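Local coordinates for protein alpha-1,2-Mannosidase (Trichoderma reesei, PDB 1HCU) that probably trims alpha-1,2-linked mannose residues from high-mannose N-glycans as a calcium-dependent glycosyl hydrolase of family 47, at residues R15-W27 / W453-A466. Numbering follows the deposited sequence.
Sequences RAAAVKAAFQTSW and WFAEALKYAYLIFA
V19 and L458 interlock as reciprocal knobs-into-holes where helices 13-33 and 451-465 run nearly antiparallel, at 159° and 8.3 Å between segment axes. V19 drops among L458, A461, Y462 and F465; its CG1, anti to the backbone N (chi1 -179°), lies 3.3 Å from L458 O. L458 fills the gap between V19, A22, F23 and S26. Beside it the rim of F454 meets the face of F23 in an offset edge-to-face pair, planes at 82°. The single hydrogen bond across is W453 NE1 to S26 OG, 3.1 Å, in the indole plane; the buried S26 OG donates in turn to A22 O at 2.7 Å.

Toward R15 and Y462 the contact becomes partly exposed, although A16 CB packs closely on Y462 CE1 and F465 CB. R15 CG sits 3.5 Å above the centre of the F465 ring, whose opposite face carries I464 CG2, while the R15 guanidinium salt-bridges D412 and makes a cation-pi contact with W415. An alanine in place of F465 would probably leave the aliphatic part of R15 without its platform and open a gap beside V19. The chemistry is consistent with neighbouring (alpha/alpha)-barrel helices held mainly by apolar packing, with one buried hydrogen bond.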
# COMPACT_ATOMS: atom_id res chain seq x y z
N ARG A 15 -23.34 0.88 -6.93
CA ARG A 15 -21.94 1.28 -6.98
C ARG A 15 -20.99 0.08 -6.77
O ARG A 15 -20.06 -0.12 -7.55
CB ARG A 15 -21.69 2.34 -5.90
CG ARG A 15 -21.22 3.68 -6.43
CD ARG A 15 -22.32 4.72 -6.57
NE ARG A 15 -22.03 5.85 -5.69
CZ ARG A 15 -22.45 7.09 -5.88
NH1 ARG A 15 -22.12 8.04 -5.01
NH2 ARG A 15 -23.20 7.39 -6.94
N ALA A 16 -21.26 -0.72 -5.75
CA ALA A 16 -20.44 -1.89 -5.45
C ALA A 16 -20.42 -2.87 -6.63
O ALA A 16 -19.38 -3.45 -6.94
CB ALA A 16 -20.97 -2.60 -4.19
N ALA A 17 -21.57 -3.03 -7.27
CA ALA A 17 -21.68 -3.93 -8.42
C ALA A 17 -20.77 -3.46 -9.54
O ALA A 17 -20.13 -4.29 -10.20
CB ALA A 17 -23.14 -3.99 -8.90
N ALA A 18 -20.70 -2.15 -9.76
CA ALA A 18 -19.84 -1.61 -10.82
C ALA A 18 -18.37 -1.97 -10.58
O ALA A 18 -17.67 -2.39 -11.51
CB ALA A 18 -20.00 -0.10 -10.92
N VAL A 19 -17.91 -1.83 -9.34
CA VAL A 19 -16.53 -2.15 -9.00
C VAL A 19 -16.30 -3.65 -9.19
O VAL A 19 -15.28 -4.08 -9.72
CB VAL A 19 -16.21 -1.75 -7.54
CG1 VAL A 19 -14.76 -2.07 -7.21
CG2 VAL A 19 -16.49 -0.27 -7.35
N LYS A 20 -17.27 -4.44 -8.75
CA LYS A 20 -17.19 -5.88 -8.89
C LYS A 20 -17.10 -6.23 -10.38
O LYS A 20 -16.36 -7.13 -10.78
CB LYS A 20 -18.40 -6.53 -8.23
CG LYS A 20 -18.33 -8.04 -8.18
CD LYS A 20 -19.47 -8.63 -7.36
CE LYS A 20 -19.36 -10.14 -7.37
NZ LYS A 20 -20.40 -10.80 -6.55
N ALA A 21 -17.84 -5.49 -11.21
CA ALA A 21 -17.83 -5.71 -12.66
C ALA A 21 -16.46 -5.37 -13.26
O ALA A 21 -15.99 -6.07 -14.17
CB ALA A 21 -18.93 -4.87 -13.32
N ALA A 22 -15.82 -4.31 -12.77
CA ALA A 22 -14.49 -3.93 -13.26
C ALA A 22 -13.47 -5.00 -12.88
O ALA A 22 -12.53 -5.28 -13.63
CB ALA A 22 -14.07 -2.58 -12.68
N PHE A 23 -13.65 -5.59 -11.70
CA PHE A 23 -12.75 -6.64 -11.25
C PHE A 23 -12.94 -7.88 -12.13
O PHE A 23 -11.97 -8.48 -12.59
CB PHE A 23 -13.02 -6.97 -9.77
CG PHE A 23 -12.14 -8.05 -9.21
CD1 PHE A 23 -12.44 -9.40 -9.42
CD2 PHE A 23 -10.99 -7.73 -8.49
CE1 PHE A 23 -11.62 -10.41 -8.92
CE2 PHE A 23 -10.15 -8.74 -7.99
CZ PHE A 23 -10.47 -10.08 -8.20
N GLN A 24 -14.20 -8.23 -12.39
CA GLN A 24 -14.53 -9.39 -13.23
C GLN A 24 -13.84 -9.30 -14.60
O GLN A 24 -13.19 -10.25 -15.05
CB GLN A 24 -16.05 -9.49 -13.42
CG GLN A 24 -16.51 -10.73 -14.18
CD GLN A 24 -16.37 -12.00 -13.37
OE1 GLN A 24 -16.01 -13.04 -13.90
NE2 GLN A 24 -16.66 -11.92 -12.08
N THR A 25 -13.99 -8.14 -15.24
CA THR A 25 -13.39 -7.89 -16.55
C THR A 25 -11.86 -8.05 -16.48
O THR A 25 -11.26 -8.81 -17.27
CB THR A 25 -13.75 -6.45 -17.01
OG1 THR A 25 -15.17 -6.34 -17.11
CG2 THR A 25 -13.11 -6.14 -18.34
N SER A 26 -11.25 -7.35 -15.54
CA SER A 26 -9.80 -7.41 -15.33
C SER A 26 -9.34 -8.86 -15.13
O SER A 26 -8.33 -9.28 -15.71
CB SER A 26 -9.43 -6.57 -14.10
OG SER A 26 -9.93 -5.24 -14.23
N TRP A 27 -10.08 -9.63 -14.34
CA TRP A 27 -9.72 -11.02 -14.11
C TRP A 27 -9.81 -11.88 -15.37
O TRP A 27 -8.87 -12.60 -15.69
CB TRP A 27 -10.59 -11.64 -13.02
CG TRP A 27 -10.30 -13.11 -12.86
CD1 TRP A 27 -11.04 -14.15 -13.33
CD2 TRP A 27 -9.13 -13.68 -12.27
NE1 TRP A 27 -10.40 -15.34 -13.08
CE2 TRP A 27 -9.22 -15.08 -12.43
CE3 TRP A 27 -8.00 -13.15 -11.63
CZ2 TRP A 27 -8.24 -15.96 -11.97
CZ3 TRP A 27 -7.01 -14.03 -11.18
CH2 TRP A 27 -7.14 -15.42 -11.35
N TRP A 453 -3.77 -3.44 -8.69
CA TRP A 453 -5.04 -2.97 -9.22
C TRP A 453 -6.07 -3.95 -8.64
O TRP A 453 -7.11 -3.54 -8.12
CB TRP A 453 -5.03 -3.04 -10.75
CG TRP A 453 -6.36 -2.86 -11.42
CD1 TRP A 453 -6.97 -3.74 -12.26
CD2 TRP A 453 -7.22 -1.71 -11.36
NE1 TRP A 453 -8.15 -3.21 -12.74
CE2 TRP A 453 -8.33 -1.97 -12.20
CE3 TRP A 453 -7.16 -0.48 -10.68
CZ2 TRP A 453 -9.37 -1.05 -12.38
CZ3 TRP A 453 -8.20 0.43 -10.86
CH2 TRP A 453 -9.29 0.14 -11.70
N PHE A 454 -5.74 -5.24 -8.69
CA PHE A 454 -6.60 -6.29 -8.16
C PHE A 454 -6.70 -6.27 -6.64
O PHE A 454 -7.79 -6.35 -6.07
CB PHE A 454 -6.08 -7.69 -8.55
CG PHE A 454 -6.32 -8.05 -9.98
CD1 PHE A 454 -5.25 -8.13 -10.88
CD2 PHE A 454 -7.60 -8.33 -10.44
CE1 PHE A 454 -5.47 -8.48 -12.20
CE2 PHE A 454 -7.83 -8.68 -11.76
CZ PHE A 454 -6.76 -8.75 -12.65
N ALA A 455 -5.55 -6.17 -5.98
CA ALA A 455 -5.51 -6.20 -4.53
C ALA A 455 -5.94 -4.96 -3.78
O ALA A 455 -6.56 -5.06 -2.72
CB ALA A 455 -4.10 -6.59 -4.08
N GLU A 456 -5.64 -3.79 -4.32
CA GLU A 456 -5.93 -2.55 -3.62
C GLU A 456 -6.98 -1.60 -4.17
O GLU A 456 -7.99 -1.34 -3.53
CB GLU A 456 -4.62 -1.78 -3.44
CG GLU A 456 -3.50 -2.57 -2.79
CD GLU A 456 -2.35 -1.67 -2.36
OE1 GLU A 456 -1.28 -1.69 -3.01
OE2 GLU A 456 -2.52 -0.94 -1.36
N ALA A 457 -6.72 -1.04 -5.35
CA ALA A 457 -7.66 -0.10 -5.92
C ALA A 457 -9.08 -0.66 -5.95
O ALA A 457 -10.00 -0.02 -5.46
CB ALA A 457 -7.22 0.30 -7.31
N LEU A 458 -9.25 -1.85 -6.51
CA LEU A 458 -10.59 -2.45 -6.61
C LEU A 458 -11.15 -2.90 -5.26
O LEU A 458 -12.37 -2.94 -5.06
CB LEU A 458 -10.57 -3.60 -7.62
CG LEU A 458 -10.36 -3.18 -9.09
CD1 LEU A 458 -10.25 -4.42 -9.99
CD2 LEU A 458 -11.54 -2.32 -9.55
N LYS A 459 -10.26 -3.24 -4.33
CA LYS A 459 -10.65 -3.67 -3.00
C LYS A 459 -11.22 -2.50 -2.19
O LYS A 459 -12.32 -2.58 -1.67
CB LYS A 459 -9.42 -4.27 -2.29
CG LYS A 459 -9.63 -4.59 -0.81
CD LYS A 459 -9.93 -6.04 -0.57
CE LYS A 459 -8.73 -6.81 -0.04
NZ LYS A 459 -7.60 -6.97 -1.00
N TYR A 460 -10.47 -1.40 -2.09
CA TYR A 460 -10.96 -0.26 -1.33
C TYR A 460 -12.20 0.36 -1.97
O TYR A 460 -13.14 0.74 -1.27
CB TYR A 460 -9.87 0.81 -1.16
CG TYR A 460 -8.74 0.39 -0.23
CD1 TYR A 460 -8.98 0.06 1.10
CD2 TYR A 460 -7.43 0.29 -0.70
CE1 TYR A 460 -7.95 -0.36 1.95
CE2 TYR A 460 -6.39 -0.12 0.13
CZ TYR A 460 -6.65 -0.45 1.45
OH TYR A 460 -5.62 -0.88 2.26
N ALA A 461 -12.21 0.44 -3.31
CA ALA A 461 -13.35 1.00 -4.03
C ALA A 461 -14.63 0.21 -3.72
O ALA A 461 -15.69 0.78 -3.49
CB ALA A 461 -13.08 1.00 -5.53
N TYR A 462 -14.50 -1.11 -3.70
CA TYR A 462 -15.62 -1.99 -3.42
C TYR A 462 -16.11 -1.87 -1.98
O TYR A 462 -17.31 -1.69 -1.73
CB TYR A 462 -15.22 -3.43 -3.69
CG TYR A 462 -16.29 -4.41 -3.35
CD1 TYR A 462 -17.44 -4.52 -4.14
CD2 TYR A 462 -16.19 -5.22 -2.22
CE1 TYR A 462 -18.45 -5.40 -3.81
CE2 TYR A 462 -17.20 -6.11 -1.89
CZ TYR A 462 -18.33 -6.19 -2.69
OH TYR A 462 -19.33 -7.07 -2.39
N LEU A 463 -15.19 -1.98 -1.02
CA LEU A 463 -15.53 -1.93 0.39
C LEU A 463 -16.21 -0.65 0.83
O LEU A 463 -17.00 -0.66 1.78
CB LEU A 463 -14.27 -2.16 1.24
CG LEU A 463 -13.66 -3.56 1.12
CD1 LEU A 463 -12.35 -3.65 1.92
CD2 LEU A 463 -14.67 -4.59 1.63
N ILE A 464 -15.93 0.45 0.16
CA ILE A 464 -16.57 1.70 0.54
C ILE A 464 -18.06 1.73 0.15
O ILE A 464 -18.84 2.49 0.72
CB ILE A 464 -15.79 2.91 -0.04
CG1 ILE A 464 -16.17 4.18 0.74
CG2 ILE A 464 -16.04 3.05 -1.52
CD1 ILE A 464 -15.30 5.38 0.42
N PHE A 465 -18.46 0.87 -0.80
CA PHE A 465 -19.86 0.80 -1.25
C PHE A 465 -20.52 -0.51 -0.76
O PHE A 465 -21.75 -0.63 -0.76
CB PHE A 465 -19.94 0.85 -2.79
CG PHE A 465 -19.29 2.07 -3.41
CD1 PHE A 465 -19.70 3.36 -3.07
CD2 PHE A 465 -18.26 1.93 -4.36
CE1 PHE A 465 -19.11 4.48 -3.65
CE2 PHE A 465 -17.66 3.04 -4.94
CZ PHE A 465 -18.09 4.33 -4.59
N ALA A 466 -19.70 -1.47 -0.34
CA ALA A 466 -20.16 -2.78 0.12
C ALA A 466 -20.87 -2.83 1.47
O ALA A 466 -20.93 -1.85 2.20
CB ALA A 466 -18.98 -3.76 0.14